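PDB 3GD5: ornithine carbamoyltransferase from Gloeobacter violaceus, which catalyses the reversible transfer of the carbamoyl group from carbamoyl phosphate to ornithine, giving citrulline and phosphate on the route to arginine. Local coordinates for residues Gly157-Val163 and Ala226-Asp232. Residues are numbered along the deposited sequence; the frame is centred on the assembly and turned at random.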
ATOM      1  N   GLY A 157      -5.054 -27.304  44.552  1.00 53.09           N
ATOM      2  CA  GLY A 157      -6.030 -26.824  45.516  1.00 52.40           C
ATOM      3  C   GLY A 157      -6.551 -25.446  45.160  1.00 52.25           C
ATOM      4  O   GLY A 157      -7.709 -25.123  45.416  1.00 51.66           O
ATOM      5  N   LEU A 158      -5.688 -24.632  44.563  1.00 52.42           N
ATOM      6  CA  LEU A 158      -6.049 -23.282  44.152  1.00 51.89           C
ATOM      7  C   LEU A 158      -7.137 -23.293  43.081  1.00 50.96           C
ATOM      8  O   LEU A 158      -7.377 -24.313  42.432  1.00 49.90           O
ATOM      9  CB  LEU A 158      -4.813 -22.565  43.606  1.00 52.49           C
ATOM     10  CG  LEU A 158      -4.094 -21.543  44.487  1.00 54.46           C
ATOM     11  CD1 LEU A 158      -4.031 -22.018  45.929  1.00 54.20           C
ATOM     12  CD2 LEU A 158      -2.697 -21.308  43.920  1.00 53.31           C
ATOM     13  N   LYS A 159      -7.806 -22.157  42.914  1.00 49.18           N
ATOM     14  CA  LYS A 159      -8.837 -22.033  41.900  1.00 48.23           C
ATOM     15  C   LYS A 159      -8.563 -20.809  41.012  1.00 47.71           C
ATOM     16  O   LYS A 159      -8.337 -19.696  41.506  1.00 47.18           O
ATOM     17  CB  LYS A 159     -10.225 -21.908  42.532  1.00 47.26           C
ATOM     18  CG  LYS A 159     -11.345 -21.874  41.492  1.00 47.56           C
ATOM     19  CD  LYS A 159     -12.644 -21.309  42.049  1.00 47.99           C
ATOM     20  CE  LYS A 159     -13.749 -21.341  41.003  1.00 48.67           C
ATOM     21  NZ  LYS A 159     -15.035 -20.748  41.479  1.00 50.07           N
ATOM     22  N   LEU A 160      -8.584 -21.038  39.701  1.00 46.89           N
ATOM     23  CA  LEU A 160      -8.353 -20.000  38.688  1.00 44.25           C
ATOM     24  C   LEU A 160      -9.667 -19.754  37.936  1.00 42.52           C
ATOM     25  O   LEU A 160     -10.323 -20.692  37.474  1.00 42.12           O
ATOM     26  CB  LEU A 160      -7.259 -20.478  37.712  1.00 44.71           C
ATOM     27  CG  LEU A 160      -6.730 -19.739  36.465  1.00 44.78           C
ATOM     28  CD1 LEU A 160      -7.884 -19.226  35.630  1.00 41.61           C
ATOM     29  CD2 LEU A 160      -5.806 -18.604  36.860  1.00 41.99           C
ATOM     30  N   ALA A 161     -10.066 -18.494  37.835  1.00 42.65           N
ATOM     31  CA  ALA A 161     -11.281 -18.141  37.113  1.00 41.71           C
ATOM     32  C   ALA A 161     -10.901 -17.266  35.923  1.00 41.63           C
ATOM     33  O   ALA A 161     -10.252 -16.232  36.083  1.00 41.07           O
ATOM     34  CB  ALA A 161     -12.240 -17.398  38.017  1.00 41.43           C
ATOM     35  N   TYR A 162     -11.291 -17.697  34.729  1.00 42.93           N
ATOM     36  CA  TYR A 162     -11.004 -16.952  33.508  1.00 42.88           C
ATOM     37  C   TYR A 162     -12.303 -16.374  32.972  1.00 42.75           C
ATOM     38  O   TYR A 162     -13.312 -17.071  32.886  1.00 42.89           O
ATOM     39  CB  TYR A 162     -10.385 -17.868  32.450  1.00 43.60           C
ATOM     40  CG  TYR A 162     -10.179 -17.193  31.112  1.00 42.58           C
ATOM     41  CD1 TYR A 162      -8.949 -16.639  30.768  1.00 43.41           C
ATOM     42  CD2 TYR A 162     -11.225 -17.095  30.196  1.00 43.40           C
ATOM     43  CE1 TYR A 162      -8.762 -16.003  29.540  1.00 43.71           C
ATOM     44  CE2 TYR A 162     -11.052 -16.462  28.966  1.00 44.72           C
ATOM     45  CZ  TYR A 162      -9.818 -15.921  28.643  1.00 43.53           C
ATOM     46  OH  TYR A 162      -9.640 -15.333  27.413  1.00 44.11           O
ATOM     47  N   VAL A 163     -12.282 -15.094  32.618  1.00 43.98           N
ATOM     48  CA  VAL A 163     -13.476 -14.444  32.089  1.00 44.16           C
ATOM     49  C   VAL A 163     -13.131 -13.715  30.804  1.00 43.90           C
ATOM     50  O   VAL A 163     -12.134 -12.995  30.737  1.00 43.19           O
ATOM     51  CB  VAL A 163     -14.084 -13.435  33.108  1.00 45.46           C
ATOM     52  CG1 VAL A 163     -14.357 -14.141  34.432  1.00 44.30           C
ATOM     53  CG2 VAL A 163     -13.144 -12.249  33.316  1.00 44.12           C
ATOM     54  N   ALA A 226     -12.297 -17.728  43.847  1.00 50.74           N
ATOM     55  CA  ALA A 226     -11.088 -17.866  43.040  1.00 47.44           C
ATOM     56  C   ALA A 226      -9.928 -17.115  43.673  1.00 45.68           C
ATOM     57  O   ALA A 226     -10.119 -16.064  44.281  1.00 45.18           O
ATOM     58  CB  ALA A 226     -11.341 -17.344  41.629  1.00 47.06           C
ATOM     59  N   HIS A 227      -8.724 -17.662  43.538  1.00 44.51           N
ATOM     60  CA  HIS A 227      -7.521 -17.028  44.083  1.00 43.34           C
ATOM     61  C   HIS A 227      -6.873 -16.222  42.964  1.00 41.92           C
ATOM     62  O   HIS A 227      -5.975 -15.415  43.198  1.00 40.13           O
ATOM     63  CB  HIS A 227      -6.530 -18.089  44.552  1.00 45.91           C
ATOM     64  CG  HIS A 227      -7.123 -19.091  45.487  1.00 48.51           C
ATOM     65  ND1 HIS A 227      -7.210 -18.884  46.847  1.00 50.74           N
ATOM     66  CD2 HIS A 227      -7.688 -20.299  45.252  1.00 48.97           C
ATOM     67  CE1 HIS A 227      -7.802 -19.921  47.410  1.00 51.77           C
ATOM     68  NE2 HIS A 227      -8.103 -20.794  46.465  1.00 51.98           N
ATOM     69  N   ILE A 228      -7.348 -16.453  41.744  1.00 41.43           N
ATOM     70  CA  ILE A 228      -6.806 -15.790  40.571  1.00 40.57           C
ATOM     71  C   ILE A 228      -7.891 -15.482  39.549  1.00 40.34           C
ATOM     72  O   ILE A 228      -8.607 -16.376  39.107  1.00 40.23           O
ATOM     73  CB  ILE A 228      -5.743 -16.694  39.875  1.00 40.96           C
ATOM     74  CG1 ILE A 228      -4.677 -17.125  40.877  1.00 38.17           C
ATOM     75  CG2 ILE A 228      -5.090 -15.958  38.704  1.00 40.94           C
ATOM     76  CD1 ILE A 228      -4.481 -18.639  40.921  1.00 39.88           C
ATOM     77  N   LEU A 229      -8.027 -14.210  39.194  1.00 40.23           N
ATOM     78  CA  LEU A 229      -8.977 -13.816  38.157  1.00 40.66           C
ATOM     79  C   LEU A 229      -8.110 -13.534  36.919  1.00 38.34           C
ATOM     80  O   LEU A 229      -7.168 -12.746  36.972  1.00 36.00           O
ATOM     81  CB  LEU A 229      -9.761 -12.571  38.573  1.00 42.56           C
ATOM     82  CG  LEU A 229     -10.719 -12.783  39.750  1.00 44.20           C
ATOM     83  CD1 LEU A 229     -11.476 -11.496  40.016  1.00 44.23           C
ATOM     84  CD2 LEU A 229     -11.695 -13.917  39.434  1.00 44.79           C
ATOM     85  N   TYR A 230      -8.435 -14.191  35.815  1.00 38.48           N
ATOM     86  CA  TYR A 230      -7.661 -14.074  34.589  1.00 38.35           C
ATOM     87  C   TYR A 230      -8.515 -13.622  33.419  1.00 40.02           C
ATOM     88  O   TYR A 230      -9.650 -14.068  33.252  1.00 39.85           O
ATOM     89  CB  TYR A 230      -7.049 -15.438  34.260  1.00 37.31           C
ATOM     90  CG  TYR A 230      -5.874 -15.423  33.305  1.00 37.01           C
ATOM     91  CD1 TYR A 230      -6.022 -15.034  31.972  1.00 37.65           C
ATOM     92  CD2 TYR A 230      -4.614 -15.839  33.732  1.00 36.51           C
ATOM     93  CE1 TYR A 230      -4.940 -15.066  31.087  1.00 35.02           C
ATOM     94  CE2 TYR A 230      -3.533 -15.875  32.865  1.00 37.03           C
ATOM     95  CZ  TYR A 230      -3.697 -15.485  31.545  1.00 37.31           C
ATOM     96  OH  TYR A 230      -2.598 -15.490  30.704  1.00 38.99           O
ATOM     97  N   THR A 231      -7.968 -12.728  32.609  1.00 40.30           N
ATOM     98  CA  THR A 231      -8.690 -12.265  31.440  1.00 39.42           C
ATOM     99  C   THR A 231      -7.720 -11.900  30.330  1.00 39.79           C
ATOM    100  O   THR A 231      -6.509 -11.837  30.539  1.00 37.72           O
ATOM    101  CB  THR A 231      -9.595 -11.066  31.756  1.00 38.45           C
ATOM    102  OG1 THR A 231     -10.496 -10.864  30.661  1.00 37.32           O
ATOM    103  CG2 THR A 231      -8.772  -9.811  31.981  1.00 36.39           C
ATOM    104  N   ASP A 232      -8.274 -11.656  29.149  1.00 41.41           N
ATOM    105  CA  ASP A 232      -7.489 -11.340  27.969  1.00 41.29           C
ATOM    106  C   ASP A 232      -8.375 -10.459  27.108  1.00 42.11           C
ATOM    107  O   ASP A 232      -9.548 -10.267  27.425  1.00 40.93           O
ATOM    108  CB  ASP A 232      -7.156 -12.647  27.246  1.00 43.01           C
ATOM    109  CG  ASP A 232      -6.179 -12.464  26.097  1.00 44.88           C
ATOM    110  OD1 ASP A 232      -5.732 -11.324  25.843  1.00 46.23           O
ATOM    111  OD2 ASP A 232      -5.858 -13.483  25.448  1.00 45.54           O
TER
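Tyr162 overlaps Tyr230 at the near corners of their rings, CD1 to CD1 at 3.5 Å, the planes inclined by 31° in an oblique pair. The two tyrosines are paired on neighbouring parallel strands, 159-163 and 228-231, in the middle of the Rossmann-like sheet of the ornithine-binding domain. Both leave the same face of the sheet, and with CG anti to the backbone N (chi1 175° and -161°) their rings lie against helix 168-180, Tyr230 also reaching Gln140 of helix 138-152. Each hydroxyl has a polar partner: Tyr162 OH bonds to Asp165 O, and Tyr230 OH to Asp144 OD2. A leucine in place of Tyr162 would probably leave Asp165 O without its phenolic partner and open a gap beside the Tyr230 ring. On the same face, two residues nearer the N-terminal ends, Leu160 and Ile228 meet, CD2 to CG2 at 3.3 Å, closer than usual van der Waals contact. On the opposite face Ala161 suits its place by being small: its CB touches both Ala226 CB (3.7 Å) and Leu229 CD2 (3.8 Å). Between the faces the backbones are joined in parallel fashion, Ala161 N giving an almost straight bond to Ile228 O (2.9 Å) and Ala161 O receiving Tyr230 N. Before strand 228-231 begins, Leu158 CD1 makes a CH-pi contact over one face of the His227 imidazole, 4.2 Å from its centroid, while Lys159 N lies at the ring edge. The extended chain of Lys159 runs past Ala226, and its NZ bonds to Ala222 O and Arg224 O. At the other end, Asp232, which probably binds ornithine as in related enzymes, puts the C-terminal ends of the strands beside the active site. Just before it, Thr231 reaches across to the neighbouring strand, OG1 donating to Val163 O at 2.7 Å.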